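Local coordinates for protein-glutaminase (Chryseobacterium proteolyticum, PDB 2ZK9) that deamidates proteins, hydrolysing the side-chain amide of their glutamine residues to leave glutamate and release ammonia, at residues 8-11 with 12-16; 105-109 with 110-114. All blocks are in the same frame, centred on the assembly; numbering follows the deposited sequence. Where two conformers were deposited one is given.

Contact 1 comes first along the chain, within helix 8-19, and contact 2 follows much later, in the loop that leads from strand 97-102 to helix 114-120. Despite this separation their centres lie about 13 Å apart and the two meet directly. The ring of F15 packs against the loop, with F15 CZ 3.3 Å from G110 N and F15 CD2 3.8 Å from P111 CD. P111 also touches L11 of the same helix, and K19 hydrogen-bonds to S108 O. The N-terminal helix is thereby packed against a loop running off the central mixed sheet of a glutaminase domain related to the papain-like peptidases.

Contact 1. Residues 8-11 with 12-16; sequences VATL and NSLFN
Beneath one face of the N12 carboxamide lies the carbonyl oxygen of V8, 3.2 Å from N12 CG, and on the same side V8 CG1, in one of the two conformers of that valine, comes to 3.5 Å from N12 ND2. The two side chains run alongside each other, one turn apart. Because V8 O stands below the amide plane, the N-H groups of ND2, which lie in that plane, do not point at it, and the pair makes no hydrogen bond; the oxygen is gripped by N12 N instead, at 2.9 Å. The other flat group, the F15 ring, has N16 OD1 in plane at its edge.

L14 repeats the contact with its own preceding turn. In one of its two conformers its CG lies beside the backbone N (chi1 -67°), which lays L14 CG 3.3 Å from T10 O. The same T10 oxygen accepts L14 N at 2.9 Å, with a nearly straight N-H...O angle of 165°. S13 N to A9 O and F15 N to L11 O complete a regular alpha-helical i to i+4 ladder.

Near the start of helix 8-19, D7 OD2 bonds T10 OG1. The helix lies on the central sheet: V8 and L11 touch Y90, and L11 also V88, on strand 82-91, whereas T10 and L14 lean on I5 of strand 4-5 and Y58 of a loop.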
ATOM      1  N   VAL A   8      16.075  -8.509   9.292  1.00 15.14           N
ATOM      2  CA  VAL A   8      15.791  -7.097   9.287  0.51 15.26           C
ATOM      3  C   VAL A   8      16.580  -6.305   8.272  0.51 15.04           C
ATOM      4  O   VAL A   8      16.110  -5.315   7.715  0.51 17.24           O
ATOM      5  CB  VAL A   8      16.048  -6.542  10.712  0.51 15.97           C
ATOM      6  CG1 VAL A   8      16.024  -5.026  10.643  0.51 18.12           C
ATOM      7  CG2 VAL A   8      15.012  -7.144  11.653  0.51 18.58           C
ATOM      8  N   ALA A   9      17.782  -6.745   7.965  1.00 15.49           N
ATOM      9  CA  ALA A   9      18.570  -6.080   6.936  1.00 16.20           C
ATOM     10  C   ALA A   9      17.849  -6.242   5.603  1.00 15.32           C
ATOM     11  O   ALA A   9      17.813  -5.286   4.815  1.00 15.79           O
ATOM     12  CB  ALA A   9      19.988  -6.625   6.823  1.00 20.16           C
ATOM     13  N   THR A  10      17.296  -7.391   5.337  1.00 14.18           N
ATOM     14  CA  THR A  10      16.583  -7.638   4.076  1.00 12.94           C
ATOM     15  C   THR A  10      15.281  -6.866   4.072  1.00 11.76           C
ATOM     16  O   THR A  10      14.918  -6.270   3.044  1.00 12.71           O
ATOM     17  CB  THR A  10      16.402  -9.144   3.854  1.00 13.37           C
ATOM     18  OG1 THR A  10      17.692  -9.762   3.832  1.00 16.02           O
ATOM     19  CG2 THR A  10      15.762  -9.374   2.491  1.00 14.58           C
ATOM     20  N   LEU A  11      14.536  -6.833   5.177  1.00 12.64           N
ATOM     21  CA  LEU A  11      13.343  -6.008   5.247  1.00 11.73           C
ATOM     22  C   LEU A  11      13.673  -4.572   4.926  1.00 12.03           C
ATOM     23  O   LEU A  11      12.937  -3.907   4.153  1.00 12.26           O
ATOM     24  CB  LEU A  11      12.791  -6.107   6.673  1.00 13.03           C
ATOM     25  CG  LEU A  11      11.568  -5.230   6.914  1.00 13.52           C
ATOM     26  CD1 LEU A  11      10.359  -5.735   6.195  1.00 16.79           C
ATOM     27  CD2 LEU A  11      11.284  -5.152   8.421  1.00 17.29           C
ATOM     28  N   ASN A  12      14.752  -4.044   5.450  1.00 13.21           N
ATOM     29  CA  ASN A  12      15.117  -2.630   5.198  1.00 14.17           C
ATOM     30  C   ASN A  12      15.506  -2.402   3.765  1.00 12.97           C
ATOM     31  O   ASN A  12      15.167  -1.399   3.141  1.00 13.64           O
ATOM     32  CB  ASN A  12      16.254  -2.235   6.167  1.00 16.42           C
ATOM     33  CG  ASN A  12      15.722  -2.102   7.580  1.00 19.89           C
ATOM     34  OD1 ASN A  12      14.567  -1.835   7.893  1.00 22.34           O
ATOM     35  ND2 ASN A  12      16.692  -2.268   8.513  1.00 24.66           N
ATOM     36  N   SER A  13      16.225  -3.326   3.188  1.00 13.26           N
ATOM     37  CA  SER A  13      16.563  -3.261   1.780  1.00 13.47           C
ATOM     38  C   SER A  13      15.300  -3.191   0.932  1.00 12.23           C
ATOM     39  O   SER A  13      15.203  -2.422  -0.047  1.00 13.34           O
ATOM     40  CB  SER A  13      17.431  -4.491   1.387  1.00 14.60           C
ATOM     41  OG  SER A  13      17.605  -4.429  -0.011  1.00 18.46           O
ATOM     42  N   LEU A  14      14.351  -4.078   1.225  0.90 12.15           N
ATOM     43  CA  LEU A  14      13.113  -4.097   0.453  0.90 11.23           C
ATOM     44  C   LEU A  14      12.347  -2.768   0.639  0.90 11.09           C
ATOM     45  O   LEU A  14      11.799  -2.228  -0.349  0.90 11.68           O
ATOM     46  CB  LEU A  14      12.276  -5.288   0.856  0.90 11.63           C
ATOM     47  CG  LEU A  14      12.805  -6.656   0.524  0.90 11.05           C
ATOM     48  CD1 LEU A  14      12.031  -7.709   1.303  0.90 13.00           C
ATOM     49  CD2 LEU A  14      12.661  -6.875  -0.992  0.90 13.91           C
ATOM     50  N   PHE A  15      12.293  -2.229   1.848  1.00 11.85           N
ATOM     51  CA  PHE A  15      11.672  -0.923   2.060  1.00 10.76           C
ATOM     52  C   PHE A  15      12.337   0.133   1.166  1.00 11.31           C
ATOM     53  O   PHE A  15      11.647   0.926   0.507  1.00 11.76           O
ATOM     54  CB  PHE A  15      11.740  -0.540   3.544  1.00 11.39           C
ATOM     55  CG  PHE A  15      11.066   0.794   3.755  1.00 11.28           C
ATOM     56  CD1 PHE A  15      11.767   1.995   3.729  1.00 12.88           C
ATOM     57  CD2 PHE A  15       9.726   0.843   3.956  1.00 12.80           C
ATOM     58  CE1 PHE A  15      11.098   3.182   3.869  1.00 15.30           C
ATOM     59  CE2 PHE A  15       9.050   2.031   4.082  1.00 13.89           C
ATOM     60  CZ  PHE A  15       9.733   3.195   3.996  1.00 14.98           C
ATOM     61  N   ASN A  16      13.669   0.159   1.175  1.00 11.77           N
ATOM     62  CA  ASN A  16      14.363   1.130   0.346  1.00 13.39           C
ATOM     63  C   ASN A  16      14.078   0.947  -1.131  1.00 12.56           C
ATOM     64  O   ASN A  16      13.919   1.930  -1.889  1.00 13.41           O
ATOM     65  CB  ASN A  16      15.880   1.056   0.659  1.00 15.87           C
ATOM     66  CG  ASN A  16      16.216   1.586   2.022  1.00 23.42           C
ATOM     67  OD1 ASN A  16      15.512   2.381   2.647  1.00 34.89           O
ATOM     68  ND2 ASN A  16      17.372   1.069   2.484  1.00 30.94           N
TER

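Contact 2. Residues 105-109 with 110-114; sequences SLFSS and GPVTD
G110 opens the second half of the turn by facing F107 across a water: the water donates one hydrogen to F107 O and the other to G110 O, each at 2.8 Å. Both being acceptors, the two carbonyl oxygens, 3.8 Å apart from F107 O to G110 O, can be joined only through such a donor, and the water bridges the bend between them. G110 is almost fully extended, which straightens the chain as it leaves the turn. P111, whose CB points away from 105-109, continues it and packs on R100 and I102 of strand 97-102 and on L11 and F15 of helix 8-19.

V112 then returns to F107, and the two side chains cross at about a right angle. V112 CG2 stands over one face of the ring in a CH-pi contact, 4.0 Å from the F107 ring centroid and 19° off the ring normal, displaced toward the CD2 side. The second branch stays on the same side and meets the rim: V112 CG1 is 3.7 Å from F107 CD1 and also lies near F107 CG and CB. With CG1 anti to its own carbonyl carbon (chi1 -60°), V112 sets both methyls against one face, CG2 over CD2 and CG1 at the CG-CD1 rim. Backbone hydrogen bonds to I101 tie V112 to strand 97-102, and V112 and F107 both pack on W117 where the loop passes from that strand to helix 114-120.

T113 N-caps this helix through OG1 to A116 N, and D114 OD1 forms a salt bridge with R118 NH1.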
ATOM      1  N   SER A 105       2.793   5.799   1.569  1.00  8.67           N
ATOM      2  CA  SER A 105       1.788   6.864   1.475  0.78  9.05           C
ATOM      3  C   SER A 105       1.422   7.453   2.843  1.00  9.09           C
ATOM      4  O   SER A 105       0.956   8.558   2.890  1.00 11.46           O
ATOM      5  CB  SER A 105       0.547   6.461   0.689  0.78  9.27           C
ATOM      6  OG  SER A 105      -0.331   5.554   1.381  0.78  7.91           O
ATOM      7  N   LEU A 106       1.652   6.691   3.902  1.00  9.04           N
ATOM      8  CA  LEU A 106       1.370   7.105   5.277  1.00  9.65           C
ATOM      9  C   LEU A 106       2.618   7.167   6.141  1.00  9.87           C
ATOM     10  O   LEU A 106       2.610   7.918   7.116  1.00 11.89           O
ATOM     11  CB  LEU A 106       0.297   6.226   5.908  1.00 10.24           C
ATOM     12  CG  LEU A 106      -1.074   6.305   5.239  1.00 10.31           C
ATOM     13  CD1 LEU A 106      -2.022   5.305   5.902  1.00 12.41           C
ATOM     14  CD2 LEU A 106      -1.640   7.700   5.283  1.00 13.51           C
ATOM     15  N   PHE A 107       3.597   6.331   5.902  1.00  9.81           N
ATOM     16  CA  PHE A 107       4.786   6.186   6.703  1.00  9.80           C
ATOM     17  C   PHE A 107       5.984   6.116   5.778  1.00 10.20           C
ATOM     18  O   PHE A 107       6.418   5.052   5.307  1.00 10.97           O
ATOM     19  CB  PHE A 107       4.682   4.946   7.602  1.00 10.97           C
ATOM     20  CG  PHE A 107       3.561   5.061   8.582  1.00 10.68           C
ATOM     21  CD1 PHE A 107       3.744   5.694   9.785  1.00 11.79           C
ATOM     22  CD2 PHE A 107       2.328   4.498   8.298  1.00 11.73           C
ATOM     23  CE1 PHE A 107       2.752   5.769  10.728  1.00 13.88           C
ATOM     24  CE2 PHE A 107       1.293   4.588   9.201  1.00 13.75           C
ATOM     25  CZ  PHE A 107       1.517   5.183  10.417  1.00 13.93           C
ATOM     26  N   SER A 108       6.570   7.258   5.508  1.00 12.08           N
ATOM     27  CA  SER A 108       7.643   7.366   4.538  0.72 14.54           C
ATOM     28  C   SER A 108       9.013   6.875   4.994  1.00 13.39           C
ATOM     29  O   SER A 108       9.915   6.700   4.172  1.00 16.56           O
ATOM     30  CB  SER A 108       7.820   8.862   4.148  0.72 19.89           C
ATOM     31  OG  SER A 108       7.959   9.683   5.299  0.72 31.15           O
ATOM     32  N   SER A 109       9.171   6.649   6.305  1.00 12.14           N
ATOM     33  CA  SER A 109      10.489   6.387   6.852  1.00 12.83           C
ATOM     34  C   SER A 109      10.810   4.925   7.065  1.00 12.81           C
ATOM     35  O   SER A 109      11.982   4.609   7.204  1.00 14.29           O
ATOM     36  CB  SER A 109      10.749   7.170   8.155  1.00 15.33           C
ATOM     37  OG  SER A 109      10.822   8.562   7.869  1.00 17.96           O
ATOM     38  N   GLY A 110       9.817   4.052   7.181  1.00 10.88           N
ATOM     39  CA  GLY A 110      10.132   2.646   7.400  1.00 11.68           C
ATOM     40  C   GLY A 110       8.862   1.867   7.606  1.00 10.95           C
ATOM     41  O   GLY A 110       7.765   2.409   7.692  1.00 10.77           O
ATOM     42  N   PRO A 111       9.054   0.550   7.754  1.00 10.73           N
ATOM     43  CA  PRO A 111       7.940  -0.331   8.107  1.00 10.66           C
ATOM     44  C   PRO A 111       7.387   0.031   9.486  1.00 10.52           C
ATOM     45  O   PRO A 111       8.128   0.490  10.365  1.00 12.36           O
ATOM     46  CB  PRO A 111       8.594  -1.728   8.140  1.00 11.86           C
ATOM     47  CG  PRO A 111       9.837  -1.560   7.297  1.00 12.32           C
ATOM     48  CD  PRO A 111      10.346  -0.170   7.600  1.00 11.82           C
ATOM     49  N   VAL A 112       6.103  -0.233   9.702  1.00  9.86           N
ATOM     50  CA  VAL A 112       5.411   0.049  10.943  1.00 10.73           C
ATOM     51  C   VAL A 112       4.513  -1.113  11.342  1.00 10.76           C
ATOM     52  O   VAL A 112       4.191  -1.974  10.534  1.00 10.62           O
ATOM     53  CB  VAL A 112       4.610   1.359  10.881  1.00 11.11           C
ATOM     54  CG1 VAL A 112       5.544   2.545  10.586  1.00 12.45           C
ATOM     55  CG2 VAL A 112       3.511   1.258   9.840  1.00 11.65           C
ATOM     56  N   THR A 113       4.077  -1.140  12.611  1.00 11.17           N
ATOM     57  CA  THR A 113       3.123  -2.180  12.994  1.00 11.63           C
ATOM     58  C   THR A 113       1.801  -1.957  12.302  1.00 10.74           C
ATOM     59  O   THR A 113       1.422  -0.819  11.967  1.00 11.40           O
ATOM     60  CB  THR A 113       2.904  -2.215  14.520  1.00 12.88           C
ATOM     61  OG1 THR A 113       2.319  -0.974  14.906  1.00 15.10           O
ATOM     62  CG2 THR A 113       4.207  -2.498  15.250  1.00 15.23           C
ATOM     63  N   ASP A 114       1.036  -3.029  12.163  1.00 10.79           N
ATOM     64  CA  ASP A 114      -0.293  -2.882  11.598  1.00 10.38           C
ATOM     65  C   ASP A 114      -1.209  -2.045  12.511  1.00 10.58           C
ATOM     66  O   ASP A 114      -2.076  -1.338  12.015  1.00 10.77           O
ATOM     67  CB  ASP A 114      -0.916  -4.210  11.237  1.00 11.11           C
ATOM     68  CG  ASP A 114      -1.216  -5.155  12.339  1.00 12.14           C
ATOM     69  OD1 ASP A 114      -2.050  -6.065  12.117  1.00 15.53           O
ATOM     70  OD2 ASP A 114      -0.663  -5.012  13.461  1.00 13.08           O
TER
HETATM   71  O   HOH W   1       5.881   2.320   5.570  1.00 11.05           O